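Local coordinates for putative creatinine amidohydrolase (Bacteroides fragilis, PDB 3LUB), which probably hydrolyses carbon-nitrogen bonds other than peptide bonds in linear amides, as a zinc-binding member of the creatininase superfamily, at residues K4-S9 against L57-S62; S62-M67 against E246-D251. All coordinates share one frame; numbering follows the deposited sequence.

Contact 1: residues K4-S9 against L57-S62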
ATOM      1  N   LYS F   4     -28.922   6.730 -24.765  1.00 28.99           N
ATOM      2  CA  LYS F   4     -28.869   5.876 -23.581  1.00 29.96           C
ATOM      3  C   LYS F   4     -28.309   4.495 -23.918  1.00 28.53           C
ATOM      4  O   LYS F   4     -27.927   3.733 -23.019  1.00 27.89           O
ATOM      5  CB  LYS F   4     -30.261   5.719 -22.931  1.00 30.66           C
ATOM      6  CG  LYS F   4     -30.858   6.956 -22.274  1.00 33.86           C
ATOM      7  CD  LYS F   4     -32.153   6.594 -21.460  1.00 32.16           C
ATOM      8  CE  LYS F   4     -32.855   7.819 -20.785  1.00 35.15           C
ATOM      9  NZ  LYS F   4     -33.875   7.431 -19.720  1.00 29.99           N
ATOM     10  N   GLU F   5     -28.260   4.162 -25.205  1.00 27.84           N
ATOM     11  CA  GLU F   5     -27.762   2.848 -25.614  1.00 27.63           C
ATOM     12  C   GLU F   5     -26.235   2.695 -25.473  1.00 23.78           C
ATOM     13  O   GLU F   5     -25.746   1.605 -25.116  1.00 24.32           O
ATOM     14  CB  GLU F   5     -28.189   2.520 -27.043  1.00 27.74           C
ATOM     15  CG  GLU F   5     -27.998   1.044 -27.405  1.00 29.22           C
ATOM     16  CD  GLU F   5     -28.751   0.631 -28.679  1.00 32.72           C
ATOM     17  OE1 GLU F   5     -29.434   1.484 -29.312  1.00 40.64           O
ATOM     18  OE2 GLU F   5     -28.667  -0.558 -29.037  1.00 32.67           O
ATOM     19  N   VAL F   6     -25.510   3.781 -25.733  1.00 21.27           N
ATOM     20  CA  VAL F   6     -24.045   3.752 -25.725  1.00 20.88           C
ATOM     21  C   VAL F   6     -23.377   4.797 -24.803  1.00 20.73           C
ATOM     22  O   VAL F   6     -22.139   4.774 -24.661  1.00 20.46           O
ATOM     23  CB  VAL F   6     -23.486   3.933 -27.165  1.00 21.34           C
ATOM     24  CG1 VAL F   6     -23.984   2.821 -28.126  1.00 16.07           C
ATOM     25  CG2 VAL F   6     -23.823   5.291 -27.690  1.00 17.58           C
ATOM     26  N   ASP F   7     -24.153   5.705 -24.185  1.00 19.68           N
ATOM     27  CA  ASP F   7     -23.579   6.760 -23.295  1.00 19.67           C
ATOM     28  C   ASP F   7     -24.074   6.568 -21.861  1.00 19.69           C
ATOM     29  O   ASP F   7     -25.208   6.897 -21.554  1.00 20.19           O
ATOM     30  CB  ASP F   7     -23.949   8.128 -23.827  1.00 18.82           C
ATOM     31  CG  ASP F   7     -23.320   9.284 -23.051  1.00 21.31           C
ATOM     32  OD1 ASP F   7     -22.500   9.080 -22.127  1.00 23.37           O
ATOM     33  OD2 ASP F   7     -23.652  10.432 -23.413  1.00 20.91           O
ATOM     34  N   LEU F   8     -23.237   5.979 -21.008  1.00 18.77           N
ATOM     35  CA  LEU F   8     -23.645   5.632 -19.653  1.00 19.87           C
ATOM     36  C   LEU F   8     -23.997   6.857 -18.811  1.00 20.68           C
ATOM     37  O   LEU F   8     -24.822   6.764 -17.900  1.00 22.39           O
ATOM     38  CB  LEU F   8     -22.588   4.768 -18.937  1.00 20.01           C
ATOM     39  CG  LEU F   8     -23.147   4.004 -17.727  1.00 18.61           C
ATOM     40  CD1 LEU F   8     -23.884   2.736 -18.122  1.00 17.64           C
ATOM     41  CD2 LEU F   8     -22.083   3.685 -16.682  1.00 17.39           C
ATOM     42  N   SER F   9     -23.389   7.998 -19.120  1.00 21.14           N
ATOM     43  CA  SER F   9     -23.709   9.253 -18.445  1.00 22.22           C
ATOM     44  C   SER F   9     -25.188   9.686 -18.511  1.00 22.57           C
ATOM     45  O   SER F   9     -25.641  10.438 -17.663  1.00 23.69           O
ATOM     46  CB  SER F   9     -22.804  10.365 -18.976  1.00 23.90           C
ATOM     47  OG  SER F   9     -21.449  10.063 -18.674  1.00 27.49           O
ATOM     48  N   LEU F  57     -21.388   5.139 -34.631  1.00 23.68           N
ATOM     49  CA  LEU F  57     -20.991   4.685 -35.968  1.00 23.34           C
ATOM     50  C   LEU F  57     -20.802   3.181 -36.045  1.00 24.94           C
ATOM     51  O   LEU F  57     -21.291   2.570 -36.994  1.00 25.89           O
ATOM     52  CB  LEU F  57     -19.726   5.380 -36.432  1.00 24.92           C
ATOM     53  CG  LEU F  57     -19.315   5.145 -37.877  1.00 25.65           C
ATOM     54  CD1 LEU F  57     -20.391   5.677 -38.808  1.00 25.81           C
ATOM     55  CD2 LEU F  57     -17.958   5.811 -38.092  1.00 22.26           C
ATOM     56  N   ALA F  58     -20.106   2.575 -35.073  1.00 24.51           N
ATOM     57  CA  ALA F  58     -19.902   1.130 -35.097  1.00 24.16           C
ATOM     58  C   ALA F  58     -21.227   0.389 -35.011  1.00 24.96           C
ATOM     59  O   ALA F  58     -21.390  -0.663 -35.618  1.00 26.22           O
ATOM     60  CB  ALA F  58     -18.979   0.672 -33.951  1.00 24.74           C
ATOM     61  N   LEU F  59     -22.159   0.906 -34.208  1.00 25.19           N
ATOM     62  CA  LEU F  59     -23.471   0.271 -34.058  1.00 25.89           C
ATOM     63  C   LEU F  59     -24.274   0.359 -35.353  1.00 27.05           C
ATOM     64  O   LEU F  59     -24.822  -0.641 -35.775  1.00 27.25           O
ATOM     65  CB  LEU F  59     -24.274   0.894 -32.922  1.00 26.31           C
ATOM     66  CG  LEU F  59     -25.634   0.286 -32.554  1.00 27.62           C
ATOM     67  CD1 LEU F  59     -25.536  -1.212 -32.166  1.00 22.73           C
ATOM     68  CD2 LEU F  59     -26.267   1.122 -31.457  1.00 26.01           C
ATOM     69  N   SER F  60     -24.352   1.538 -35.972  1.00 27.84           N
ATOM     70  CA  SER F  60     -25.190   1.686 -37.154  1.00 31.19           C
ATOM     71  C   SER F  60     -24.610   0.937 -38.358  1.00 32.20           C
ATOM     72  O   SER F  60     -25.356   0.379 -39.169  1.00 34.36           O
ATOM     73  CB  SER F  60     -25.411   3.155 -37.504  1.00 31.99           C
ATOM     74  OG  SER F  60     -24.229   3.746 -38.057  1.00 42.02           O
ATOM     75  N   ARG F  61     -23.283   0.901 -38.429  1.00 31.86           N
ATOM     76  CA  ARG F  61     -22.530   0.285 -39.506  1.00 32.27           C
ATOM     77  C   ARG F  61     -22.362  -1.238 -39.415  1.00 31.83           C
ATOM     78  O   ARG F  61     -22.417  -1.927 -40.430  1.00 33.14           O
ATOM     79  CB  ARG F  61     -21.148   0.944 -39.488  1.00 32.78           C
ATOM     80  CG  ARG F  61     -20.220   0.504 -40.535  1.00 36.97           C
ATOM     81  CD  ARG F  61     -19.111   1.541 -40.713  1.00 38.11           C
ATOM     82  NE  ARG F  61     -17.917   1.216 -39.941  1.00 37.41           N
ATOM     83  CZ  ARG F  61     -16.833   1.979 -39.930  1.00 34.83           C
ATOM     84  NH1 ARG F  61     -16.813   3.106 -40.625  1.00 35.95           N
ATOM     85  NH2 ARG F  61     -15.762   1.611 -39.233  1.00 38.96           N
ATOM     86  N   SER F  62     -22.136  -1.770 -38.216  1.00 31.12           N
ATOM     87  CA  SER F  62     -21.839  -3.208 -38.048  1.00 32.21           C
ATOM     88  C   SER F  62     -22.671  -3.933 -37.027  1.00 29.28           C
ATOM     89  O   SER F  62     -22.515  -5.136 -36.858  1.00 29.30           O
ATOM     90  CB  SER F  62     -20.379  -3.411 -37.617  1.00 34.47           C
ATOM     91  OG  SER F  62     -19.489  -2.701 -38.458  1.00 47.68           O
TER
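Two near-trans first torsions carry Glu5 and Leu59 to each other: CG stands opposite the backbone nitrogen in both, with chi1 -166° in Glu5 and -176° in Leu59. The chain of Glu5 then runs on extended, and the two side chains meet at about a right angle. A single methyl of the leucine does the touching. Leu59 CD2 lies over the flat side of the carboxylate, 3.8 Å from Glu5 CD and practically as far from both carboxylate oxygens, which is van der Waals packing of a methyl on a planar group. The polar end of Glu5 is occupied from another direction, since OE2 forms a salt bridge with Arg65 NE. Glutamate therefore suits the place twice, with an acid for the arginine and a flat surface for the leucine. Val6 adds a looser apolar touch, its CG1 being 4.4 Å from Leu59 CD2, and its short branched side chain is buried. Leucine is long enough to bridge from the helix to both residues, whose backbones come no nearer than 9.0 Å, between the CA atoms of Val6 and Leu59. The Val6 side chain also packs on Ala55 and Glu56 in the last turns of helix 42-62, while backbone hydrogen bonds of Val6 and Leu8 with Val68 hold the N-terminal loop alongside strand 66-68.

Contact 2: residues S62-M67 against E246-D251; sequences SGVRCM and EMAQHD
The turn that leads from helix 42-62 into strand 66-68 meets the C-terminal end of helix 226-249 here, through Val64 on one side and Ala248 and Gln249 on the other. Val64 CG1 approaches Ala248 CB to 3.5 Å, and its other methyl, CG2, is 4.0 Å from that same carbon, so the alanine methyl sits against CG1, with CG2 beside it a little farther off. The small alanine lets the helix come close: the CA atoms of Val64 and Ala248 are 6.9 Å apart. Next along the helix, Gln249 reaches across with an extended chain (chi2 167°), bringing NE2 to 3.5 Å from Val64 CG2. This is a van der Waals contact in which the methyl lies above the amide plane near its nitrogen end, tilted from the perpendicular. Glutamine suits this exposed site because its aliphatic chain and amide can cover the methyl. Ser62 CB is a more distant neighbour of the amide, 4.2 Å from Gln249 NE2. In the fold this turn closes a beta-alpha-beta crossover, in which helix 42-62 connects strand 23-28 to its parallel neighbour 66-68. Gly63, the first residue beyond the helix, has a positive phi (72°), a conformation glycine adopts easily, and Val64 follows it facing helix 226-249. The side chain of Arg65 leaves the backbone on the side away from that helix. Ala248 also packs on Asp22, just before the neighbouring strand, and on Val23, its first residue, which Met247 touches as well. On the far side of the helix, Glu246 OE1 is hydrogen-bonded to Ser197 OG of a third subunit.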
ATOM      1  N   SER F  62     -22.136  -1.770 -38.216  1.00 31.12           N
ATOM      2  CA  SER F  62     -21.839  -3.208 -38.048  1.00 32.21           C
ATOM      3  C   SER F  62     -22.671  -3.933 -37.027  1.00 29.28           C
ATOM      4  O   SER F  62     -22.515  -5.136 -36.858  1.00 29.30           O
ATOM      5  CB  SER F  62     -20.379  -3.411 -37.617  1.00 34.47           C
ATOM      6  OG  SER F  62     -19.489  -2.701 -38.458  1.00 47.68           O
ATOM      7  N   GLY F  63     -23.513  -3.228 -36.292  1.00 28.65           N
ATOM      8  CA  GLY F  63     -24.253  -3.854 -35.189  1.00 28.23           C
ATOM      9  C   GLY F  63     -23.370  -4.190 -33.990  1.00 28.18           C
ATOM     10  O   GLY F  63     -23.764  -4.938 -33.100  1.00 30.08           O
ATOM     11  N   VAL F  64     -22.160  -3.647 -33.958  1.00 27.72           N
ATOM     12  CA  VAL F  64     -21.278  -3.835 -32.820  1.00 26.02           C
ATOM     13  C   VAL F  64     -21.646  -2.762 -31.799  1.00 25.10           C
ATOM     14  O   VAL F  64     -21.651  -1.586 -32.127  1.00 24.19           O
ATOM     15  CB  VAL F  64     -19.804  -3.758 -33.222  1.00 26.43           C
ATOM     16  CG1 VAL F  64     -18.922  -3.644 -31.978  1.00 25.20           C
ATOM     17  CG2 VAL F  64     -19.440  -4.993 -34.045  1.00 24.97           C
ATOM     18  N   ARG F  65     -21.969  -3.193 -30.576  1.00 24.19           N
ATOM     19  CA  ARG F  65     -22.487  -2.314 -29.526  1.00 23.81           C
ATOM     20  C   ARG F  65     -21.497  -2.126 -28.393  1.00 23.24           C
ATOM     21  O   ARG F  65     -21.154  -3.099 -27.703  1.00 22.77           O
ATOM     22  CB  ARG F  65     -23.786  -2.885 -28.945  1.00 23.86           C
ATOM     23  CG  ARG F  65     -24.515  -1.856 -28.087  1.00 28.23           C
ATOM     24  CD  ARG F  65     -25.757  -2.414 -27.410  1.00 27.84           C
ATOM     25  NE  ARG F  65     -26.863  -2.529 -28.345  1.00 28.30           N
ATOM     26  CZ  ARG F  65     -27.282  -3.655 -28.918  1.00 29.46           C
ATOM     27  NH1 ARG F  65     -26.706  -4.813 -28.681  1.00 30.47           N
ATOM     28  NH2 ARG F  65     -28.313  -3.612 -29.741  1.00 33.66           N
ATOM     29  N   CYS F  66     -21.093  -0.869 -28.181  1.00 22.84           N
ATOM     30  CA  CYS F  66     -20.125  -0.507 -27.169  1.00 23.22           C
ATOM     31  C   CYS F  66     -20.769   0.401 -26.122  1.00 23.01           C
ATOM     32  O   CYS F  66     -21.716   1.152 -26.409  1.00 23.93           O
ATOM     33  CB  CYS F  66     -18.942   0.185 -27.829  1.00 23.72           C
ATOM     34  SG  CYS F  66     -18.226  -0.788 -29.213  1.00 27.36           S
HETATM   35  N   MSE F  67     -20.279   0.316 -24.896  1.00 20.92           N
HETATM   36  CA  MSE F  67     -20.719   1.242 -23.861  1.00 19.03           C
HETATM   37  C   MSE F  67     -19.626   2.230 -23.577  1.00 18.71           C
HETATM   38  O   MSE F  67     -18.513   1.835 -23.228  1.00 18.59           O
HETATM   39  CB  MSE F  67     -21.035   0.489 -22.575  1.00 20.56           C
HETATM   40  CG  MSE F  67     -21.630   1.358 -21.456  1.00 20.05           C
HETATM   41 SE   MSE F  67     -23.086   2.546 -22.007  0.75 22.25          SE
HETATM   42  CE  MSE F  67     -24.674   1.521 -21.432  1.00 18.05           C
ATOM     43  N   GLU F 246     -13.314  -4.352 -34.843  1.00 24.94           N
ATOM     44  CA  GLU F 246     -12.314  -5.431 -34.882  1.00 25.28           C
ATOM     45  C   GLU F 246     -12.038  -6.007 -33.502  1.00 26.10           C
ATOM     46  O   GLU F 246     -11.835  -7.204 -33.373  1.00 27.16           O
ATOM     47  CB  GLU F 246     -11.013  -4.944 -35.475  1.00 25.08           C
ATOM     48  CG  GLU F 246     -11.107  -4.482 -36.901  1.00 27.73           C
ATOM     49  CD  GLU F 246      -9.959  -3.547 -37.257  1.00 29.95           C
ATOM     50  OE1 GLU F 246      -9.204  -3.157 -36.324  1.00 32.90           O
ATOM     51  OE2 GLU F 246      -9.804  -3.186 -38.451  1.00 35.01           O
HETATM   52  N   MSE F 247     -12.032  -5.175 -32.466  1.00 25.77           N
HETATM   53  CA  MSE F 247     -11.956  -5.691 -31.092  1.00 26.28           C
HETATM   54  C   MSE F 247     -13.098  -6.629 -30.767  1.00 28.45           C
HETATM   55  O   MSE F 247     -12.872  -7.674 -30.150  1.00 28.78           O
HETATM   56  CB  MSE F 247     -11.918  -4.566 -30.061  1.00 25.84           C
HETATM   57  CG  MSE F 247     -10.580  -3.863 -29.983  1.00 24.79           C
HETATM   58 SE   MSE F 247     -10.616  -2.403 -28.679  0.75 31.57          SE
HETATM   59  CE  MSE F 247     -10.602  -3.514 -27.022  1.00 21.42           C
ATOM     60  N   ALA F 248     -14.311  -6.271 -31.204  1.00 29.85           N
ATOM     61  CA  ALA F 248     -15.512  -7.114 -31.014  1.00 30.79           C
ATOM     62  C   ALA F 248     -15.496  -8.410 -31.805  1.00 30.86           C
ATOM     63  O   ALA F 248     -16.026  -9.427 -31.341  1.00 31.49           O
ATOM     64  CB  ALA F 248     -16.774  -6.345 -31.378  1.00 30.04           C
ATOM     65  N   GLN F 249     -14.913  -8.373 -33.002  1.00 30.82           N
ATOM     66  CA  GLN F 249     -15.050  -9.486 -33.967  1.00 33.40           C
ATOM     67  C   GLN F 249     -13.835 -10.427 -34.024  1.00 33.62           C
ATOM     68  O   GLN F 249     -13.900 -11.489 -34.623  1.00 34.60           O
ATOM     69  CB  GLN F 249     -15.365  -8.900 -35.347  1.00 33.36           C
ATOM     70  CG  GLN F 249     -16.809  -8.352 -35.396  1.00 37.41           C
ATOM     71  CD  GLN F 249     -17.118  -7.472 -36.608  1.00 38.71           C
ATOM     72  OE1 GLN F 249     -16.241  -7.190 -37.448  1.00 45.23           O
ATOM     73  NE2 GLN F 249     -18.383  -7.026 -36.696  1.00 39.58           N
ATOM     74  N   HIS F 250     -12.731 -10.035 -33.403  1.00 33.09           N
ATOM     75  CA  HIS F 250     -11.524 -10.863 -33.385  1.00 33.07           C
ATOM     76  C   HIS F 250     -10.955 -10.968 -32.003  1.00 32.33           C
ATOM     77  O   HIS F 250     -11.087 -10.071 -31.187  1.00 32.96           O
ATOM     78  CB  HIS F 250     -10.422 -10.279 -34.257  1.00 34.45           C
ATOM     79  CG  HIS F 250     -10.826 -10.057 -35.671  1.00 36.10           C
ATOM     80  ND1 HIS F 250     -10.936 -11.087 -36.579  1.00 40.85           N
ATOM     81  CD2 HIS F 250     -11.151  -8.925 -36.334  1.00 37.88           C
ATOM     82  CE1 HIS F 250     -11.307 -10.592 -37.747  1.00 43.83           C
ATOM     83  NE2 HIS F 250     -11.444  -9.284 -37.626  1.00 40.12           N
ATOM     84  N   ASP F 251     -10.296 -12.084 -31.762  1.00 32.22           N
ATOM     85  CA  ASP F 251      -9.401 -12.210 -30.638  1.00 31.62           C
ATOM     86  C   ASP F 251      -8.085 -11.504 -30.993  1.00 28.51           C
ATOM     87  O   ASP F 251      -7.818 -11.186 -32.152  1.00 27.53           O
ATOM     88  CB  ASP F 251      -9.191 -13.682 -30.272  1.00 33.47           C
ATOM     89  CG  ASP F 251     -10.498 -14.370 -29.864  1.00 41.92           C
ATOM     90  OD1 ASP F 251     -11.498 -13.663 -29.613  1.00 44.75           O
ATOM     91  OD2 ASP F 251     -10.530 -15.619 -29.811  1.00 50.55           O
TER

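How the contacts relate
Contact 1 closes before contact 2 opens along the chain, yet their centres are only 11 Å apart and Ser62 belongs to both. Helix 42-62 supplies one side of the first, and the turn that follows it, with strand 66-68, outermost in this chain's sheet, supplies one side of the second. A salt bridge between Glu5 OE2 and Arg65 NE, 2.8 Å, joins them directly, and Val6 CG1 lies 3.3 Å from Cys66 O. The N-terminal loop and the end of helix 226-249 are thus both brought to the helix-to-strand connection at one border of this chain's parallel sheet, away from the zinc-binding residues.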